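Local coordinates for DNA mismatch repair protein MutS (Thermus aquaticus, PDB 1EWQ) that recognises mismatched base pairs in DNA and probably begins their repair, with a weak ATPase activity, at residues 331-336 / 516-521; 370-375 / 522-527; 572-577 / 688-693; 618-623 / 655-660. One frame throughout, in Å; residues are numbered along the deposited sequence.

Interaction 1: residues 331-336 / 516-521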
loop_
_atom_site.group_PDB
_atom_site.type_symbol
_atom_site.label_atom_id
_atom_site.label_comp_id
_atom_site.label_asym_id
_atom_site.label_seq_id
_atom_site.Cartn_x
_atom_site.Cartn_y
_atom_site.Cartn_z
ATOM N N ASP C 331 -27.868 9.884 -6.628
ATOM C CA ASP C 331 -27.467 9.575 -8.008
ATOM C C ASP C 331 -28.664 8.904 -8.710
ATOM O O ASP C 331 -28.812 7.678 -8.664
ATOM C CB ASP C 331 -26.271 8.606 -7.974
ATOM C CG ASP C 331 -25.702 8.302 -9.359
ATOM O OD1 ASP C 331 -26.445 8.402 -10.361
ATOM O OD2 ASP C 331 -24.506 7.942 -9.434
ATOM N N LEU C 332 -29.512 9.700 -9.354
ATOM C CA LEU C 332 -30.697 9.169 -10.016
ATOM C C LEU C 332 -30.440 8.325 -11.261
ATOM O O LEU C 332 -31.301 7.538 -11.678
ATOM C CB LEU C 332 -31.658 10.311 -10.344
ATOM C CG LEU C 332 -32.563 10.759 -9.186
ATOM C CD1 LEU C 332 -31.742 10.958 -7.924
ATOM C CD2 LEU C 332 -33.300 12.032 -9.579
ATOM N N GLU C 333 -29.264 8.489 -11.854
ATOM C CA GLU C 333 -28.901 7.721 -13.029
ATOM C C GLU C 333 -28.587 6.275 -12.615
ATOM O O GLU C 333 -29.085 5.324 -13.230
ATOM C CB GLU C 333 -27.705 8.372 -13.730
ATOM C CG GLU C 333 -27.095 7.531 -14.837
ATOM C CD GLU C 333 -26.081 8.305 -15.668
ATOM O OE1 GLU C 333 -25.303 9.099 -15.089
ATOM O OE2 GLU C 333 -26.055 8.108 -16.897
ATOM N N ARG C 334 -27.775 6.105 -11.575
ATOM C CA ARG C 334 -27.449 4.757 -11.102
ATOM C C ARG C 334 -28.652 4.119 -10.401
ATOM O O ARG C 334 -28.798 2.900 -10.368
ATOM C CB ARG C 334 -26.244 4.796 -10.156
ATOM C CG ARG C 334 -24.934 4.764 -10.903
ATOM C CD ARG C 334 -23.729 4.832 -9.990
ATOM N NE ARG C 334 -22.494 4.764 -10.770
ATOM C CZ ARG C 334 -21.295 5.097 -10.310
ATOM N NH1 ARG C 334 -21.156 5.535 -9.069
ATOM N NH2 ARG C 334 -20.235 4.976 -11.090
ATOM N N LEU C 335 -29.518 4.963 -9.855
ATOM C CA LEU C 335 -30.722 4.510 -9.169
ATOM C C LEU C 335 -31.694 3.965 -10.231
ATOM O O LEU C 335 -32.348 2.936 -10.037
ATOM C CB LEU C 335 -31.337 5.690 -8.409
ATOM C CG LEU C 335 -32.229 5.419 -7.197
ATOM C CD1 LEU C 335 -33.523 4.722 -7.622
ATOM C CD2 LEU C 335 -31.450 4.565 -6.205
ATOM N N ALA C 336 -31.769 4.652 -11.366
ATOM C CA ALA C 336 -32.632 4.223 -12.459
ATOM C C ALA C 336 -32.211 2.838 -12.962
ATOM O O ALA C 336 -33.056 1.963 -13.185
ATOM C CB ALA C 336 -32.563 5.236 -13.597
ATOM N N ALA C 516 -37.759 8.801 -16.851
ATOM C CA ALA C 516 -37.893 10.182 -16.387
ATOM C C ALA C 516 -36.786 10.454 -15.371
ATOM O O ALA C 516 -36.252 11.558 -15.292
ATOM C CB ALA C 516 -39.277 10.414 -15.752
ATOM N N LEU C 517 -36.438 9.434 -14.597
ATOM C CA LEU C 517 -35.378 9.573 -13.614
ATOM C C LEU C 517 -34.062 9.878 -14.319
ATOM O O LEU C 517 -33.361 10.792 -13.930
ATOM C CB LEU C 517 -35.249 8.294 -12.789
ATOM C CG LEU C 517 -35.999 8.256 -11.456
ATOM C CD1 LEU C 517 -37.423 8.699 -11.645
ATOM C CD2 LEU C 517 -35.936 6.839 -10.879
ATOM N N ARG C 518 -33.730 9.110 -15.353
ATOM C CA ARG C 518 -32.494 9.345 -16.097
ATOM C C ARG C 518 -32.468 10.776 -16.641
ATOM O O ARG C 518 -31.487 11.498 -16.490
ATOM C CB ARG C 518 -32.374 8.364 -17.261
ATOM C CG ARG C 518 -32.132 6.920 -16.849
ATOM C CD ARG C 518 -31.955 5.998 -18.070
ATOM N NE ARG C 518 -31.565 4.656 -17.659
ATOM C CZ ARG C 518 -30.337 4.327 -17.274
ATOM N NH1 ARG C 518 -29.364 5.241 -17.258
ATOM N NH2 ARG C 518 -30.081 3.084 -16.880
ATOM N N GLU C 519 -33.565 11.159 -17.279
ATOM C CA GLU C 519 -33.742 12.482 -17.867
ATOM C C GLU C 519 -33.533 13.592 -16.837
ATOM O O GLU C 519 -32.820 14.561 -17.097
ATOM C CB GLU C 519 -35.148 12.548 -18.480
ATOM C CG GLU C 519 -35.686 13.924 -18.782
ATOM C CD GLU C 519 -36.976 13.862 -19.594
ATOM O OE1 GLU C 519 -37.829 12.973 -19.321
ATOM O OE2 GLU C 519 -37.139 14.710 -20.504
ATOM N N ALA C 520 -34.151 13.446 -15.665
ATOM C CA ALA C 520 -33.997 14.436 -14.604
ATOM C C ALA C 520 -32.529 14.438 -14.174
ATOM O O ALA C 520 -31.963 15.475 -13.826
ATOM C CB ALA C 520 -34.885 14.079 -13.424
ATOM N N ALA C 521 -31.915 13.262 -14.206
ATOM C CA ALA C 521 -30.518 13.127 -13.827
ATOM C C ALA C 521 -29.576 13.825 -14.806
ATOM O O ALA C 521 -28.591 14.435 -14.380
ATOM C CB ALA C 521 -30.146 11.645 -13.703
HETATM O O HOH W 1 -28.939 7.739 -18.571
#
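A nearly antiparallel helix pair in MutS domain III brings Leu332 and Ala336, at the start of helix 332-340, onto Leu517, Arg518 and Ala521 of helix 514-540. The segment axes approach to 8.2 Å at 162°, a close spacing allowed by the alanines on both sides. Ala521 CB sits 3.9 Å from Leu332 CB and 3.8 Å from the backbone N of Glu333, so a methyl touches main chain as well as side chain. One turn on from Leu332, Ala336 CB rests 3.7 Å from Arg518 CG and 4.1 Å from Leu517 CB, and it also lies over the rim of one guanidinium face. Asp331 caps the first turn of helix 332-340, its OD1 accepting from Arg334 N at 2.9 Å. Glu333, with CG anti to the backbone N (chi1 170°), runs across the extended Arg518 at about a right angle. Opposite charges on Glu333 OE2 and Arg518 NH1 stand 4.4 Å apart, beyond a salt bridge; a water accepts from Arg518 NH1 at 2.9 Å and gives a weak bond to Glu333 OE2. Glu333 OE1 turns instead to Arg286 of helix 282-293. Arg518 NH2 forms a salt bridge with Glu340, one turn beyond Ala336, which clamps the same two helices directly. The centre is thus apolar and close-set, its charged margin bridged by water and one direct ion pair.

Interaction 2: residues 370-375 / 522-527; sequences VGLPDL and RILAEL
Ile523 is the hub of this contact, set against Val370, Gly371 and Leu372. Ile523 CB begins 4.1 Å from Leu372 CD2. From there Ile523 CG2, anti to the backbone N, divides its contacts between two side chains: Val370 CG1 at 3.3 Å, tighter than usual for two carbons, and Leu372 CD2 at 3.9 Å. The other branch starts at CG1 beside the backbone N (chi1 -67°), and the extended Ile523 CD1 ends against main chain, 3.6 Å from Gly371 O and close to Val370 O as well. Val370 CG1 also presses on Leu527 CD1 at 3.5 Å, one turn further along the helix. Leu372 meets Leu524 at about a right angle, Leu372 CD2 lying 3.7 Å from Leu524 CD2. With Leu372 cut back to an alanine, a gap would probably open beside Ile523 CG2 and the Leu524 methyls would lose their contact on this side. No hydrogen bond joins the two segments. The loop 370-375 links helix 346-366 to helix 376-385 and lies along helix 514-540 in domain III; Leu524 and Leu527 also touch Leu359 and Leu366 of helix 346-366, and helix 282-293 packs on Ala525 and Glu526.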
loop_
_atom_site.group_PDB
_atom_site.type_symbol
_atom_site.label_atom_id
_atom_site.label_comp_id
_atom_site.label_asym_id
_atom_site.label_seq_id
_atom_site.Cartn_x
_atom_site.Cartn_y
_atom_site.Cartn_z
ATOM N N VAL C 370 -36.314 24.377 -17.785
ATOM C CA VAL C 370 -35.151 23.514 -17.700
ATOM C C VAL C 370 -35.592 22.184 -18.293
ATOM O O VAL C 370 -34.780 21.415 -18.806
ATOM C CB VAL C 370 -34.728 23.294 -16.251
ATOM C CG1 VAL C 370 -33.299 22.802 -16.208
ATOM C CG2 VAL C 370 -34.881 24.578 -15.472
ATOM N N GLY C 371 -36.898 21.934 -18.226
ATOM C CA GLY C 371 -37.452 20.706 -18.763
ATOM C C GLY C 371 -37.488 19.583 -17.746
ATOM O O GLY C 371 -37.758 18.435 -18.088
ATOM N N LEU C 372 -37.208 19.912 -16.490
ATOM C CA LEU C 372 -37.224 18.914 -15.431
ATOM C C LEU C 372 -38.578 18.233 -15.382
ATOM O O LEU C 372 -39.619 18.890 -15.354
ATOM C CB LEU C 372 -36.922 19.557 -14.079
ATOM C CG LEU C 372 -35.446 19.776 -13.747
ATOM C CD1 LEU C 372 -35.328 20.547 -12.435
ATOM C CD2 LEU C 372 -34.731 18.434 -13.638
ATOM N N PRO C 373 -38.581 16.896 -15.391
ATOM C CA PRO C 373 -39.795 16.073 -15.346
ATOM C C PRO C 373 -40.588 16.267 -14.060
ATOM O O PRO C 373 -40.012 16.501 -12.998
ATOM C CB PRO C 373 -39.253 14.650 -15.443
ATOM C CG PRO C 373 -37.970 14.823 -16.207
ATOM C CD PRO C 373 -37.385 16.060 -15.589
ATOM N N ASP C 374 -41.911 16.187 -14.161
ATOM C CA ASP C 374 -42.759 16.296 -12.979
ATOM C C ASP C 374 -42.994 14.862 -12.528
ATOM O O ASP C 374 -43.608 14.070 -13.243
ATOM C CB ASP C 374 -44.105 16.952 -13.293
ATOM C CG ASP C 374 -45.015 17.039 -12.064
ATOM O OD1 ASP C 374 -46.163 17.518 -12.201
ATOM O OD2 ASP C 374 -44.591 16.633 -10.956
ATOM N N LEU C 375 -42.489 14.532 -11.349
ATOM C CA LEU C 375 -42.626 13.193 -10.808
ATOM C C LEU C 375 -43.340 13.217 -9.463
ATOM O O LEU C 375 -43.214 12.287 -8.667
ATOM C CB LEU C 375 -41.240 12.565 -10.656
ATOM C CG LEU C 375 -40.540 12.245 -11.979
ATOM C CD1 LEU C 375 -39.071 11.954 -11.756
ATOM C CD2 LEU C 375 -41.237 11.067 -12.620
ATOM N N ARG C 522 -29.863 13.746 -16.106
ATOM C CA ARG C 522 -29.001 14.393 -17.109
ATOM C C ARG C 522 -29.038 15.911 -16.974
ATOM O O ARG C 522 -27.999 16.571 -16.965
ATOM C CB ARG C 522 -29.422 14.035 -18.543
ATOM C CG ARG C 522 -29.588 12.566 -18.791
ATOM C CD ARG C 522 -29.752 12.248 -20.281
ATOM N NE ARG C 522 -30.149 10.848 -20.460
ATOM C CZ ARG C 522 -31.402 10.446 -20.640
ATOM N NH1 ARG C 522 -32.385 11.334 -20.677
ATOM N NH2 ARG C 522 -31.674 9.156 -20.766
ATOM N N ILE C 523 -30.249 16.450 -16.879
ATOM C CA ILE C 523 -30.454 17.886 -16.750
ATOM C C ILE C 523 -29.742 18.434 -15.522
ATOM O O ILE C 523 -28.952 19.373 -15.611
ATOM C CB ILE C 523 -31.962 18.209 -16.654
ATOM C CG1 ILE C 523 -32.636 17.884 -17.989
ATOM C CG2 ILE C 523 -32.165 19.666 -16.280
ATOM C CD1 ILE C 523 -34.158 17.997 -17.980
ATOM N N LEU C 524 -30.016 17.832 -14.373
ATOM C CA LEU C 524 -29.412 18.280 -13.127
ATOM C C LEU C 524 -27.904 18.094 -13.105
ATOM O O LEU C 524 -27.193 18.859 -12.450
ATOM C CB LEU C 524 -30.062 17.565 -11.945
ATOM C CG LEU C 524 -31.553 17.889 -11.857
ATOM C CD1 LEU C 524 -32.184 17.184 -10.662
ATOM C CD2 LEU C 524 -31.734 19.406 -11.758
ATOM N N ALA C 525 -27.413 17.085 -13.815
ATOM C CA ALA C 525 -25.971 16.855 -13.866
ATOM C C ALA C 525 -25.334 18.060 -14.563
ATOM O O ALA C 525 -24.334 18.612 -14.102
ATOM C CB ALA C 525 -25.654 15.573 -14.641
ATOM N N GLU C 526 -25.928 18.469 -15.676
ATOM C CA GLU C 526 -25.403 19.604 -16.419
ATOM C C GLU C 526 -25.426 20.878 -15.578
ATOM O O GLU C 526 -24.431 21.593 -15.489
ATOM C CB GLU C 526 -26.205 19.810 -17.706
ATOM C CG GLU C 526 -25.325 19.883 -18.936
ATOM C CD GLU C 526 -26.106 20.096 -20.211
ATOM O OE1 GLU C 526 -26.960 19.242 -20.545
ATOM O OE2 GLU C 526 -25.858 21.124 -20.875
ATOM N N LEU C 527 -26.564 21.155 -14.951
ATOM C CA LEU C 527 -26.694 22.343 -14.117
ATOM C C LEU C 527 -25.718 22.270 -12.949
ATOM O O LEU C 527 -25.205 23.292 -12.505
ATOM C CB LEU C 527 -28.127 22.465 -13.598
ATOM C CG LEU C 527 -29.156 22.539 -14.722
ATOM C CD1 LEU C 527 -30.550 22.362 -14.163
ATOM C CD2 LEU C 527 -29.017 23.881 -15.446
#

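Interaction 3: residues 572-577 / 688-693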
loop_
_atom_site.group_PDB
_atom_site.type_symbol
_atom_site.label_atom_id
_atom_site.label_comp_id
_atom_site.label_asym_id
_atom_site.label_seq_id
_atom_site.Cartn_x
_atom_site.Cartn_y
_atom_site.Cartn_z
ATOM N N LEU C 572 1.506 36.075 -22.070
ATOM C CA LEU C 572 1.931 35.278 -23.195
ATOM C C LEU C 572 1.116 35.633 -24.419
ATOM O O LEU C 572 -0.110 35.726 -24.353
ATOM C CB LEU C 572 1.777 33.776 -22.911
ATOM C CG LEU C 572 2.176 32.896 -24.102
ATOM C CD1 LEU C 572 3.633 33.137 -24.439
ATOM C CD2 LEU C 572 1.925 31.433 -23.783
ATOM N N GLU C 573 1.819 35.863 -25.521
ATOM C CA GLU C 573 1.207 36.144 -26.811
ATOM C C GLU C 573 1.836 35.146 -27.763
ATOM O O GLU C 573 3.058 34.993 -27.779
ATOM C CB GLU C 573 1.506 37.558 -27.289
ATOM C CG GLU C 573 0.634 38.608 -26.669
ATOM C CD GLU C 573 0.466 39.803 -27.578
ATOM O OE1 GLU C 573 -0.071 39.626 -28.694
ATOM O OE2 GLU C 573 0.866 40.915 -27.184
HETATM N N MSE C 574 0.996 34.471 -28.542
HETATM C CA MSE C 574 1.438 33.442 -29.481
HETATM C C MSE C 574 0.496 33.317 -30.664
HETATM O O MSE C 574 -0.729 33.331 -30.502
HETATM C CB MSE C 574 1.465 32.076 -28.804
HETATM C CG MSE C 574 2.687 31.754 -28.008
HETATM SE SE MSE C 574 2.744 29.840 -27.870
HETATM C CE MSE C 574 3.491 29.446 -29.578
ATOM N N ALA C 575 1.062 33.137 -31.848
ATOM C CA ALA C 575 0.250 32.998 -33.049
ATOM C C ALA C 575 0.964 32.071 -34.016
ATOM O O ALA C 575 1.657 32.531 -34.919
ATOM C CB ALA C 575 0.033 34.364 -33.691
ATOM N N HIS C 576 0.796 30.766 -33.816
ATOM C CA HIS C 576 1.446 29.778 -34.673
ATOM C C HIS C 576 2.932 30.094 -34.688
ATOM O O HIS C 576 3.569 30.051 -35.730
ATOM C CB HIS C 576 0.892 29.856 -36.103
ATOM C CG HIS C 576 -0.572 29.558 -36.204
ATOM N ND1 HIS C 576 -1.076 28.274 -36.208
ATOM C CD2 HIS C 576 -1.644 30.383 -36.290
ATOM C CE1 HIS C 576 -2.394 28.323 -36.290
ATOM N NE2 HIS C 576 -2.763 29.590 -36.340
ATOM N N GLU C 577 3.472 30.418 -33.519
ATOM C CA GLU C 577 4.882 30.767 -33.375
ATOM C C GLU C 577 5.722 29.738 -32.609
ATOM O O GLU C 577 5.193 28.937 -31.835
ATOM C CB GLU C 577 4.997 32.126 -32.670
ATOM C CG GLU C 577 4.487 33.300 -33.498
ATOM C CD GLU C 577 4.303 34.575 -32.683
ATOM O OE1 GLU C 577 3.435 34.590 -31.782
ATOM O OE2 GLU C 577 5.025 35.563 -32.953
ATOM N N ARG C 688 3.965 25.115 -38.078
ATOM C CA ARG C 688 3.162 26.268 -37.681
ATOM C C ARG C 688 2.322 26.030 -36.422
ATOM O O ARG C 688 1.364 26.761 -36.157
ATOM C CB ARG C 688 2.253 26.736 -38.827
ATOM C CG ARG C 688 3.003 27.239 -40.060
ATOM C CD ARG C 688 2.051 27.772 -41.141
ATOM N NE ARG C 688 1.784 29.208 -40.997
ATOM C CZ ARG C 688 0.810 29.736 -40.263
ATOM N NH1 ARG C 688 -0.021 28.950 -39.587
ATOM N NH2 ARG C 688 0.667 31.056 -40.207
ATOM N N ALA C 689 2.677 25.008 -35.650
ATOM C CA ALA C 689 1.957 24.735 -34.410
ATOM C C ALA C 689 2.372 25.816 -33.410
ATOM O O ALA C 689 3.337 26.541 -33.645
ATOM C CB ALA C 689 2.330 23.372 -33.875
ATOM N N TYR C 690 1.622 25.951 -32.320
ATOM C CA TYR C 690 1.969 26.921 -31.292
ATOM C C TYR C 690 2.905 26.138 -30.377
ATOM O O TYR C 690 2.466 25.263 -29.619
ATOM C CB TYR C 690 0.737 27.370 -30.502
ATOM C CG TYR C 690 -0.361 28.037 -31.307
ATOM C CD1 TYR C 690 -1.042 27.345 -32.303
ATOM C CD2 TYR C 690 -0.763 29.347 -31.018
ATOM C CE1 TYR C 690 -2.109 27.936 -32.992
ATOM C CE2 TYR C 690 -1.822 29.948 -31.695
ATOM C CZ TYR C 690 -2.493 29.240 -32.678
ATOM O OH TYR C 690 -3.563 29.820 -33.334
ATOM N N THR C 691 4.189 26.457 -30.451
ATOM C CA THR C 691 5.181 25.752 -29.672
ATOM C C THR C 691 5.900 26.582 -28.599
ATOM O O THR C 691 6.399 27.676 -28.872
ATOM C CB THR C 691 6.259 25.141 -30.616
ATOM O OG1 THR C 691 5.640 24.285 -31.586
ATOM C CG2 THR C 691 7.262 24.348 -29.828
ATOM N N LEU C 692 5.923 26.054 -27.375
ATOM C CA LEU C 692 6.649 26.683 -26.272
ATOM C C LEU C 692 7.800 25.702 -26.044
ATOM O O LEU C 692 7.581 24.529 -25.731
ATOM C CB LEU C 692 5.798 26.796 -25.004
ATOM C CG LEU C 692 4.663 27.818 -24.940
ATOM C CD1 LEU C 692 3.983 27.727 -23.577
ATOM C CD2 LEU C 692 5.206 29.225 -25.161
ATOM N N PHE C 693 9.021 26.181 -26.211
ATOM C CA PHE C 693 10.194 25.334 -26.077
ATOM C C PHE C 693 11.153 25.897 -25.046
ATOM O O PHE C 693 11.896 26.832 -25.343
ATOM C CB PHE C 693 10.880 25.231 -27.451
ATOM C CG PHE C 693 12.014 24.239 -27.519
ATOM C CD1 PHE C 693 12.516 23.844 -28.763
ATOM C CD2 PHE C 693 12.589 23.703 -26.364
ATOM C CE1 PHE C 693 13.564 22.934 -28.858
ATOM C CE2 PHE C 693 13.648 22.787 -26.448
ATOM C CZ PHE C 693 14.132 22.405 -27.698
#
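His576 and Tyr690 meet obliquely, ring centroids 4.3 Å apart, with the Tyr690 hydroxyl above one histidine face and Arg688 NH1 over the opposite one; CG anti to the carbonyl carbon (chi1 -62°) sets the His576 ring between them. His576 ND1 donates to Arg688 O at 2.9 Å, and the acceptor lies in the plane of the ring; a weaker bond runs from ND1 to Glu655 O. His576 NE2 is bonded to Asp549 OD2, while the Tyr690 hydroxyl is bonded to Asp549 O, so one aspartate ties down both rings. A phenylalanine in place of Tyr690 would probably leave Asp549 O without this partner and free that end of the ring. Arg688 itself ends helix 670-687 in a Schellman motif. The contact marks where the chain leaves strand 570-574 of a smaller sheet to enter strand 578-582, beside strand 690-694 in the P-loop NTPase sheet and just ahead of the predicted ATP-binding loop. There Thr691 N donates to Glu577 O at 3.0 Å, though that oxygen's position is less certain. Toward helix 589-603 the contact turns apolar: the selenium of selenomethionine Met574 lies 3.7 Å from Leu692 CD2, and Leu572 and Leu692 meet tip to tip.

Interaction 4: residues 618-623 / 655-660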
loop_
_atom_site.group_PDB
_atom_site.type_symbol
_atom_site.label_atom_id
_atom_site.label_comp_id
_atom_site.label_asym_id
_atom_site.label_seq_id
_atom_site.Cartn_x
_atom_site.Cartn_y
_atom_site.Cartn_z
ATOM N N LEU C 618 -8.683 27.597 -30.850
ATOM C CA LEU C 618 -9.215 26.283 -30.543
ATOM C C LEU C 618 -8.184 25.250 -30.988
ATOM O O LEU C 618 -8.065 24.947 -32.176
ATOM C CB LEU C 618 -10.543 26.083 -31.257
ATOM C CG LEU C 618 -11.629 27.027 -30.749
ATOM C CD1 LEU C 618 -12.813 27.080 -31.710
ATOM C CD2 LEU C 618 -12.047 26.560 -29.367
ATOM N N PHE C 619 -7.411 24.739 -30.032
ATOM C CA PHE C 619 -6.380 23.752 -30.335
ATOM C C PHE C 619 -6.997 22.382 -30.630
ATOM O O PHE C 619 -8.017 22.017 -30.052
ATOM C CB PHE C 619 -5.393 23.633 -29.161
ATOM C CG PHE C 619 -4.693 24.923 -28.821
ATOM C CD1 PHE C 619 -5.092 25.679 -27.723
ATOM C CD2 PHE C 619 -3.634 25.382 -29.592
ATOM C CE1 PHE C 619 -4.435 26.874 -27.402
ATOM C CE2 PHE C 619 -2.979 26.574 -29.273
ATOM C CZ PHE C 619 -3.379 27.317 -28.178
ATOM N N ASP C 620 -6.371 21.628 -31.533
ATOM C CA ASP C 620 -6.874 20.302 -31.874
ATOM C C ASP C 620 -6.257 19.250 -30.953
ATOM O O ASP C 620 -6.692 18.100 -30.919
ATOM C CB ASP C 620 -6.598 19.983 -33.351
ATOM C CG ASP C 620 -5.129 19.797 -33.658
ATOM O OD1 ASP C 620 -4.273 20.131 -32.811
ATOM O OD2 ASP C 620 -4.827 19.319 -34.771
ATOM N N GLY C 621 -5.263 19.672 -30.177
ATOM C CA GLY C 621 -4.598 18.769 -29.252
ATOM C C GLY C 621 -3.448 19.426 -28.512
ATOM O O GLY C 621 -2.881 20.419 -28.974
ATOM N N ILE C 622 -3.121 18.896 -27.343
ATOM C CA ILE C 622 -2.007 19.423 -26.562
ATOM C C ILE C 622 -0.985 18.302 -26.453
ATOM O O ILE C 622 -1.302 17.217 -25.962
ATOM C CB ILE C 622 -2.447 19.840 -25.162
ATOM C CG1 ILE C 622 -3.452 20.991 -25.256
ATOM C CG2 ILE C 622 -1.233 20.233 -24.340
ATOM C CD1 ILE C 622 -4.141 21.313 -23.941
ATOM N N TYR C 623 0.232 18.565 -26.924
ATOM C CA TYR C 623 1.297 17.566 -26.902
ATOM C C TYR C 623 2.492 18.020 -26.081
ATOM O O TYR C 623 3.133 19.019 -26.399
ATOM C CB TYR C 623 1.747 17.244 -28.331
ATOM C CG TYR C 623 0.605 16.846 -29.236
ATOM C CD1 TYR C 623 0.079 17.742 -30.176
ATOM C CD2 TYR C 623 0.021 15.584 -29.131
ATOM C CE1 TYR C 623 -1.007 17.387 -30.995
ATOM C CE2 TYR C 623 -1.066 15.221 -29.937
ATOM C CZ TYR C 623 -1.574 16.125 -30.865
ATOM O OH TYR C 623 -2.655 15.751 -31.642
ATOM N N GLU C 655 -0.960 22.410 -37.389
ATOM C CA GLU C 655 -0.834 23.864 -37.276
ATOM C C GLU C 655 -1.750 24.400 -36.179
ATOM O O GLU C 655 -1.645 25.560 -35.780
ATOM C CB GLU C 655 -1.208 24.547 -38.592
ATOM C CG GLU C 655 -2.591 24.138 -39.113
ATOM C CD GLU C 655 -3.034 24.935 -40.325
ATOM O OE1 GLU C 655 -3.929 24.447 -41.047
ATOM O OE2 GLU C 655 -2.504 26.046 -40.545
ATOM N N ASN C 656 -2.659 23.558 -35.703
ATOM C CA ASN C 656 -3.580 23.963 -34.652
ATOM C C ASN C 656 -3.234 23.287 -33.335
ATOM O O ASN C 656 -4.040 23.253 -32.404
ATOM C CB ASN C 656 -5.016 23.627 -35.063
ATOM C CG ASN C 656 -5.431 24.361 -36.322
ATOM O OD1 ASN C 656 -5.182 25.562 -36.457
ATOM N ND2 ASN C 656 -6.058 23.651 -37.251
ATOM N N SER C 657 -2.025 22.749 -33.254
ATOM C CA SER C 657 -1.618 22.073 -32.034
ATOM C C SER C 657 -0.820 22.950 -31.100
ATOM O O SER C 657 -0.163 23.898 -31.526
ATOM C CB SER C 657 -0.810 20.819 -32.360
ATOM O OG SER C 657 -1.596 19.914 -33.107
ATOM N N LEU C 658 -0.918 22.634 -29.815
ATOM C CA LEU C 658 -0.164 23.333 -28.779
ATOM C C LEU C 658 0.874 22.305 -28.404
ATOM O O LEU C 658 0.525 21.231 -27.916
ATOM C CB LEU C 658 -1.031 23.656 -27.556
ATOM C CG LEU C 658 -0.265 24.213 -26.333
ATOM C CD1 LEU C 658 0.313 25.586 -26.655
ATOM C CD2 LEU C 658 -1.188 24.313 -25.107
ATOM N N VAL C 659 2.138 22.616 -28.663
ATOM C CA VAL C 659 3.240 21.716 -28.352
ATOM C C VAL C 659 4.090 22.320 -27.234
ATOM O O VAL C 659 4.462 23.495 -27.302
ATOM C CB VAL C 659 4.126 21.495 -29.604
ATOM C CG1 VAL C 659 5.295 20.606 -29.261
ATOM C CG2 VAL C 659 3.278 20.887 -30.756
ATOM N N LEU C 660 4.400 21.521 -26.213
ATOM C CA LEU C 660 5.199 21.985 -25.079
ATOM C C LEU C 660 6.473 21.163 -24.948
ATOM O O LEU C 660 6.420 20.003 -24.553
ATOM C CB LEU C 660 4.394 21.882 -23.776
ATOM C CG LEU C 660 3.044 22.613 -23.660
ATOM C CD1 LEU C 660 2.502 22.441 -22.227
ATOM C CD2 LEU C 660 3.206 24.081 -23.972
#
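Asp620 grips Asn656 and Ser657 by two bonds: Asp620 N donates to Asn656 O at 3.0 Å, and Asp620 OD1 receives Ser657 OG at 2.7 Å on the syn lone pair. With CG between the backbone N and the carbonyl carbon (chi1 69°), the carboxylate is turned to the serine. Beyond this pair the backbones bond in parallel register, Leu658 N to Gly621 O at 3.1 Å, Tyr623 N to Leu658 O at 2.9 Å and Leu660 N to Tyr623 O at 2.8 Å. Leu658 CB stands over a face of the Phe619 ring, a CH-pi contact 4.0 Å from the centroid, and its CD2 lies alongside Ile622 CG1. On the Tyr623 side, Ser657 OG approaches the ring edge, 3.3 Å from Tyr623 CE1. These are neighbouring strands of the domain V P-loop NTPase sheet, joined through helix 638-652 as a beta-alpha-beta crossover, with 621-625 outermost within this chain. Strand 657-662 is consistent with the Walker B strand of the family. Further out, Thr654 N donates to Ser657 OG and so positions the hydroxyl that binds Asp620. The Phe619 ring packs edge-to-face with Tyr690, while helix 589-603 lies against Ile622, Leu658 and Leu660.

How the interactions relate
Interactions 1 and 2 share helix 514-540 in domain III and meet where Leu375 packs on Leu517 and Pro373 on Glu519. Interaction 1 is buried, interaction 2 only partly so, and both rely on apolar carbon contacts without a direct hydrogen bond between their segments. Interactions 3 and 4 are buried too, but polar bonds carry much of the load: interaction 4 pairs two strands of the domain V sheet, and interaction 3, whose loop encloses it, ties strand 690-694 of that sheet to the turn leaving a smaller sheet. Tyr690 N and O probably bond to Ser657 O and Val659 N between them. The two pairs are separate clusters, the nearest atoms of interactions 2 and 4 about 17 Å apart.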